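Cellulose biosynthesis protein BcsG (Salmonella typhimurium LT2, PDB 5OLT) is required for cellulose biosynthesis, this chain being its extramembrane domain, a zinc-binding member of the alkaline phosphatase family. Local coordinates at residues Arg197-Glu202 / Asp246-Glu251. Residues are numbered along the deposited sequence; the frame is centred on the assembly and turned at random.
Sequences RWLTGE and DAFFTE
F248 reaches across from helix 234-255 and pushes the far end of its ring between W198 and L199 of helix 191-203. Its CZ lies 3.8 Å from CE3 of W198, near the planes of both rings, so the two aromatics meet edge to edge rather than stacked, their side chains crossing at about a right angle. On L199, CB sits at the phenyl edge in the ring plane, 4.0 Å from CE1 of F248, while the CD2 branch comes in obliquely on that same CE1. F248 holds CG anti to its own backbone N (chi1 -171°), which sends the ring out across the gap between the helices. That gap is wide: the segment axes come no closer than 11.8 Å and run nearly parallel, 18° apart. Both helices pack beside the central mixed sheet of this alkaline phosphatase-family domain, and W198 faces it, touching M146 of strand 142-147, with its indole NE1 hydrogen-bonded to OG1 of T212 on strand 210-216. L252, one turn beyond F248, touches both W198 and L199. Against this buried, close-packed trio, E251 is the looser side: partly exposed, its CB 4.3 Å from L199 CD2, its OE2 salt-bridged to K254.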
loop_
_atom_site.group_PDB
_atom_site.type_symbol
_atom_site.label_atom_id
_atom_site.label_comp_id
_atom_site.label_asym_id
_atom_site.label_seq_id
_atom_site.Cartn_x
_atom_site.Cartn_y
_atom_site.Cartn_z
ATOM N N ARG A 197 -7.721 18.223 9.863
ATOM C CA ARG A 197 -8.325 17.825 11.139
ATOM C C ARG A 197 -7.402 16.848 11.866
ATOM O O ARG A 197 -7.161 16.948 13.065
ATOM C CB ARG A 197 -9.725 17.236 10.911
ATOM C CG ARG A 197 -10.318 16.651 12.197
ATOM C CD ARG A 197 -11.776 16.280 12.022
ATOM N NE ARG A 197 -12.614 17.477 11.831
ATOM C CZ ARG A 197 -13.940 17.468 11.732
ATOM N NH1 ARG A 197 -14.624 16.332 11.824
ATOM N NH2 ARG A 197 -14.590 18.627 11.572
ATOM N N TRP A 198 -6.832 15.888 11.129
ATOM C CA TRP A 198 -5.868 14.969 11.699
ATOM C C TRP A 198 -4.651 15.721 12.274
ATOM O O TRP A 198 -4.202 15.442 13.397
ATOM C CB TRP A 198 -5.430 13.980 10.602
ATOM C CG TRP A 198 -4.328 13.066 11.000
ATOM C CD1 TRP A 198 -4.458 11.886 11.668
ATOM C CD2 TRP A 198 -2.930 13.262 10.800
ATOM N NE1 TRP A 198 -3.235 11.331 11.900
ATOM C CE2 TRP A 198 -2.264 12.150 11.381
ATOM C CE3 TRP A 198 -2.168 14.259 10.175
ATOM C CZ2 TRP A 198 -0.878 12.006 11.347
ATOM C CZ3 TRP A 198 -0.789 14.127 10.165
ATOM C CH2 TRP A 198 -0.158 13.011 10.757
ATOM N N LEU A 199 -4.148 16.694 11.523
ATOM C CA LEU A 199 -2.938 17.445 11.909
ATOM C C LEU A 199 -3.169 18.282 13.177
ATOM O O LEU A 199 -2.298 18.360 14.028
ATOM C CB LEU A 199 -2.455 18.338 10.760
ATOM C CG LEU A 199 -1.124 19.066 11.028
ATOM C CD1 LEU A 199 0.021 18.118 11.404
ATOM C CD2 LEU A 199 -0.769 19.896 9.791
ATOM N N THR A 200 -4.335 18.900 13.308
ATOM C CA THR A 200 -4.661 19.650 14.546
ATOM C C THR A 200 -4.703 18.668 15.740
ATOM O O THR A 200 -4.140 18.946 16.812
ATOM C CB THR A 200 -6.028 20.357 14.470
ATOM O OG1 THR A 200 -7.071 19.376 14.506
ATOM C CG2 THR A 200 -6.165 21.243 13.198
ATOM N N GLY A 201 -5.357 17.512 15.543
ATOM C CA GLY A 201 -5.493 16.499 16.623
ATOM C C GLY A 201 -4.144 16.017 17.144
ATOM O O GLY A 201 -3.958 15.874 18.372
ATOM N N GLU A 202 -3.197 15.799 16.218
ATOM C CA GLU A 202 -1.859 15.248 16.549
ATOM C C GLU A 202 -1.022 16.293 17.259
ATOM O O GLU A 202 -0.217 16.030 18.228
ATOM C CB GLU A 202 -1.111 14.745 15.295
ATOM C CG GLU A 202 -1.605 13.396 14.719
ATOM C CD GLU A 202 -1.996 12.305 15.747
ATOM O OE1 GLU A 202 -1.507 12.265 16.916
ATOM O OE2 GLU A 202 -2.819 11.435 15.372
ATOM N N ASP A 246 -0.438 17.377 -2.057
ATOM C CA ASP A 246 0.737 18.229 -2.091
ATOM C C ASP A 246 0.611 19.425 -1.172
ATOM O O ASP A 246 1.581 19.784 -0.494
ATOM C CB ASP A 246 1.025 18.666 -3.528
ATOM C CG ASP A 246 2.495 18.826 -3.793
ATOM O OD1 ASP A 246 3.297 17.964 -3.334
ATOM O OD2 ASP A 246 2.843 19.813 -4.459
ATOM N N ALA A 247 -0.577 20.021 -1.102
ATOM C CA ALA A 247 -0.846 21.131 -0.198
ATOM C C ALA A 247 -0.664 20.652 1.240
ATOM O O ALA A 247 -0.042 21.350 2.047
ATOM C CB ALA A 247 -2.230 21.690 -0.424
ATOM N N PHE A 248 -1.161 19.455 1.555
ATOM C CA PHE A 248 -0.966 18.933 2.871
ATOM C C PHE A 248 0.492 18.644 3.199
ATOM O O PHE A 248 0.929 18.915 4.324
ATOM C CB PHE A 248 -1.825 17.686 3.106
ATOM C CG PHE A 248 -1.780 17.264 4.525
ATOM C CD1 PHE A 248 -2.312 18.141 5.504
ATOM C CD2 PHE A 248 -1.188 16.081 4.905
ATOM C CE1 PHE A 248 -2.291 17.822 6.833
ATOM C CE2 PHE A 248 -1.147 15.748 6.298
ATOM C CZ PHE A 248 -1.681 16.643 7.238
ATOM N N PHE A 249 1.255 18.129 2.238
ATOM C CA PHE A 249 2.680 17.912 2.475
ATOM C C PHE A 249 3.321 19.244 2.862
ATOM O O PHE A 249 4.161 19.293 3.769
ATOM C CB PHE A 249 3.347 17.318 1.242
ATOM C CG PHE A 249 3.051 15.858 1.008
ATOM C CD1 PHE A 249 2.122 15.135 1.791
ATOM C CD2 PHE A 249 3.736 15.180 -0.001
ATOM C CE1 PHE A 249 1.878 13.765 1.540
ATOM C CE2 PHE A 249 3.507 13.832 -0.240
ATOM C CZ PHE A 249 2.573 13.132 0.514
ATOM N N THR A 250 2.944 20.320 2.175
ATOM C CA THR A 250 3.464 21.675 2.536
ATOM C C THR A 250 3.094 22.085 3.971
ATOM O O THR A 250 3.956 22.608 4.727
ATOM C CB THR A 250 3.025 22.716 1.492
ATOM O OG1 THR A 250 3.538 22.296 0.220
ATOM C CG2 THR A 250 3.572 24.077 1.811
ATOM N N GLU A 251 1.844 21.848 4.359
ATOM C CA GLU A 251 1.398 22.075 5.738
ATOM C C GLU A 251 2.207 21.251 6.725
ATOM O O GLU A 251 2.589 21.759 7.804
ATOM C CB GLU A 251 -0.103 21.797 5.938
ATOM C CG GLU A 251 -1.028 22.815 5.308
ATOM C CD GLU A 251 -0.648 24.236 5.703
ATOM O OE1 GLU A 251 -0.789 24.576 6.907
ATOM O OE2 GLU A 251 -0.187 25.006 4.815
#